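Local coordinates for DUF211 domain-containing protein (Archaeoglobus fulgidus DSM 4304, PDB 3BPD) that is of unknown function but binds magnesium ions and assembles as a heptamer of small alpha-beta subunits, at residues F[12-17]-F[48-53]. The protein carries 1 engineered substitution. Numbering follows the deposited sequence.
Sequences DVLKPH and TENIKI. With MG (magnesium ion), chain Y.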
loop_
_atom_site.group_PDB
_atom_site.type_symbol
_atom_site.label_atom_id
_atom_site.label_comp_id
_atom_site.label_asym_id
_atom_site.label_seq_id
_atom_site.Cartn_x
_atom_site.Cartn_y
_atom_site.Cartn_z
ATOM N N ASP F 12 6.286 -24.710 -1.275
ATOM C CA ASP F 12 7.695 -24.520 -1.568
ATOM C C ASP F 12 8.108 -25.806 -2.265
ATOM O O ASP F 12 8.108 -26.876 -1.652
ATOM C CB ASP F 12 8.509 -24.368 -0.291
ATOM C CG ASP F 12 9.992 -24.442 -0.553
ATOM O OD1 ASP F 12 10.757 -24.587 0.422
ATOM O OD2 ASP F 12 10.396 -24.354 -1.739
ATOM N N VAL F 13 8.463 -25.704 -3.539
ATOM C CA VAL F 13 8.842 -26.883 -4.300
ATOM C C VAL F 13 10.229 -26.847 -4.938
ATOM O O VAL F 13 10.661 -25.824 -5.468
ATOM C CB VAL F 13 7.795 -27.162 -5.402
ATOM C CG1 VAL F 13 8.280 -28.252 -6.333
ATOM C CG2 VAL F 13 6.480 -27.572 -4.765
ATOM N N LEU F 14 10.926 -27.980 -4.859
ATOM C CA LEU F 14 12.240 -28.135 -5.470
ATOM C C LEU F 14 12.012 -29.107 -6.626
ATOM O O LEU F 14 11.259 -30.070 -6.490
ATOM C CB LEU F 14 13.245 -28.731 -4.484
ATOM C CG LEU F 14 14.608 -29.092 -5.095
ATOM C CD1 LEU F 14 15.460 -27.832 -5.244
ATOM C CD2 LEU F 14 15.313 -30.107 -4.214
ATOM N N LYS F 15 12.655 -28.864 -7.761
ATOM C CA LYS F 15 12.464 -29.732 -8.919
ATOM C C LYS F 15 13.620 -29.667 -9.906
ATOM O O LYS F 15 14.347 -28.683 -9.962
ATOM C CB LYS F 15 11.198 -29.315 -9.667
ATOM C CG LYS F 15 11.384 -28.028 -10.475
ATOM C CD LYS F 15 10.161 -27.714 -11.315
ATOM C CE LYS F 15 10.483 -26.720 -12.415
ATOM N NZ LYS F 15 11.444 -27.272 -13.409
ATOM N N PRO F 16 13.803 -30.720 -10.710
ATOM C CA PRO F 16 14.907 -30.640 -11.665
ATOM C C PRO F 16 14.465 -29.608 -12.704
ATOM O O PRO F 16 13.303 -29.205 -12.710
ATOM C CB PRO F 16 14.985 -32.055 -12.216
ATOM C CG PRO F 16 13.544 -32.478 -12.218
ATOM C CD PRO F 16 13.019 -31.954 -10.896
ATOM N N HIS F 17 15.370 -29.180 -13.575
ATOM C CA HIS F 17 15.029 -28.167 -14.569
ATOM C C HIS F 17 13.854 -28.505 -15.483
ATOM O O HIS F 17 13.127 -27.615 -15.914
ATOM C CB HIS F 17 16.250 -27.837 -15.421
ATOM C CG HIS F 17 17.371 -27.218 -14.651
ATOM N ND1 HIS F 17 18.576 -26.883 -15.231
ATOM C CD2 HIS F 17 17.478 -26.881 -13.346
ATOM C CE1 HIS F 17 19.376 -26.368 -14.315
ATOM N NE2 HIS F 17 18.734 -26.356 -13.161
ATOM N N THR F 48 18.766 -27.869 -10.777
ATOM C CA THR F 48 17.559 -27.828 -9.977
ATOM C C THR F 48 17.011 -26.411 -9.845
ATOM O O THR F 48 17.715 -25.435 -10.102
ATOM C CB THR F 48 17.871 -28.387 -8.569
ATOM O OG1 THR F 48 16.805 -29.234 -8.147
ATOM C CG2 THR F 48 18.042 -27.261 -7.555
ATOM N N GLU F 49 15.749 -26.301 -9.446
ATOM C CA GLU F 49 15.135 -24.995 -9.253
ATOM C C GLU F 49 14.270 -25.023 -8.011
ATOM O O GLU F 49 13.674 -26.048 -7.682
ATOM C CB GLU F 49 14.228 -24.610 -10.424
ATOM C CG GLU F 49 14.845 -24.686 -11.792
ATOM C CD GLU F 49 13.958 -24.067 -12.848
ATOM O OE1 GLU F 49 12.761 -24.437 -12.915
ATOM O OE2 GLU F 49 14.459 -23.211 -13.614
ATOM N N ASN F 50 14.226 -23.897 -7.313
ATOM C CA ASN F 50 13.375 -23.767 -6.149
ATOM C C ASN F 50 12.297 -22.803 -6.631
ATOM O O ASN F 50 12.599 -21.722 -7.150
ATOM C CB ASN F 50 14.150 -23.193 -4.960
ATOM C CG ASN F 50 15.007 -24.246 -4.254
ATOM O OD1 ASN F 50 14.493 -25.270 -3.813
ATOM N ND2 ASN F 50 16.317 -23.991 -4.142
ATOM N N ILE F 51 11.044 -23.213 -6.489
ATOM C CA ILE F 51 9.924 -22.399 -6.934
ATOM C C ILE F 51 8.810 -22.325 -5.888
ATOM O O ILE F 51 8.619 -23.263 -5.110
ATOM C CB ILE F 51 9.340 -22.970 -8.262
ATOM C CG1 ILE F 51 8.800 -24.389 -8.036
ATOM C CG2 ILE F 51 10.420 -23.011 -9.335
ATOM C CD1 ILE F 51 8.205 -25.041 -9.288
ATOM N N LYS F 52 8.089 -21.203 -5.866
ATOM C CA LYS F 52 6.959 -21.010 -4.950
ATOM C C LYS F 52 5.660 -21.156 -5.763
ATOM O O LYS F 52 5.447 -20.424 -6.731
ATOM C CB LYS F 52 7.011 -19.614 -4.311
ATOM C CG LYS F 52 7.106 -19.627 -2.800
ATOM C CD LYS F 52 8.493 -20.063 -2.338
ATOM C CE LYS F 52 8.608 -20.115 -0.825
ATOM N NZ LYS F 52 10.040 -20.087 -0.417
ATOM N N ILE F 53 4.803 -22.101 -5.378
ATOM C CA ILE F 53 3.539 -22.327 -6.084
ATOM C C ILE F 53 2.333 -21.860 -5.270
ATOM O O ILE F 53 2.146 -22.272 -4.128
ATOM C CB ILE F 53 3.323 -23.822 -6.421
ATOM C CG1 ILE F 53 4.422 -24.329 -7.368
ATOM C CG2 ILE F 53 1.958 -24.009 -7.067
ATOM C CD1 ILE F 53 4.368 -25.847 -7.660
HETATM MG MG MG Y . 10.308 -24.316 2.586
#
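Val13 and Ile51 form the close-knit part of this antiparallel ladder. They make a hydrogen-bonded pair: Val13 N reaches Ile51 O at 2.9 Å and Ile51 N reaches Val13 O at 2.8 Å, both nearly straight. On the face that carries Val13, Lys15, Glu49 and Ile51, Ile51 CG1 stands between the backbone N and the carbonyl carbon (chi1 62°), which sets it against Val13 CB. Val13 CG2 meets Ile53 CD1 at 4.0 Å, and Ile69 of helix 62-71 closes over both residues. Further along, the side chains of Lys15 and Ile51 cross at about a right angle beneath helix 21-29, CD touching CD1. Strands 6-16 and 48-57 are the two central strands of a four-stranded antiparallel sheet in the order 2-3-1-4, with both helices packed on that face, a ferredoxin-like beta-alpha-beta-beta-alpha-beta topology. Lys15 and Glu49 lie side by side; the lysine bends at its last torsion (chi4 65°), and its NZ is held chiefly by Pro19 O, also by Pro16 O, and forms a salt bridge to Glu49 OE1 whose hydrogen bond, at 3.2 Å, is weak. The Lys15-Glu49 backbone bonds are more bent (about 150°). Lys15 O accepts from Glu49 N and, at 3.1 Å from well above the carbonyl plane, from Thr48 OG1, but His17 NE2 gives Thr48 O only a weak bond and has a stronger partner in Asp45 O. The opposite face is more polar; Leu14, Asn50 and Lys52 are partly exposed there, whereas Asp12 is buried. Leu14 CD1 lies beside Asn50 OD1 and Thr48 OG1, and Asp12 OD1 binds a magnesium ion at 2.2 Å, with Ser78 OG as a further ligand. Lys52 NZ stays 4.5 Å from Asp12 OD2.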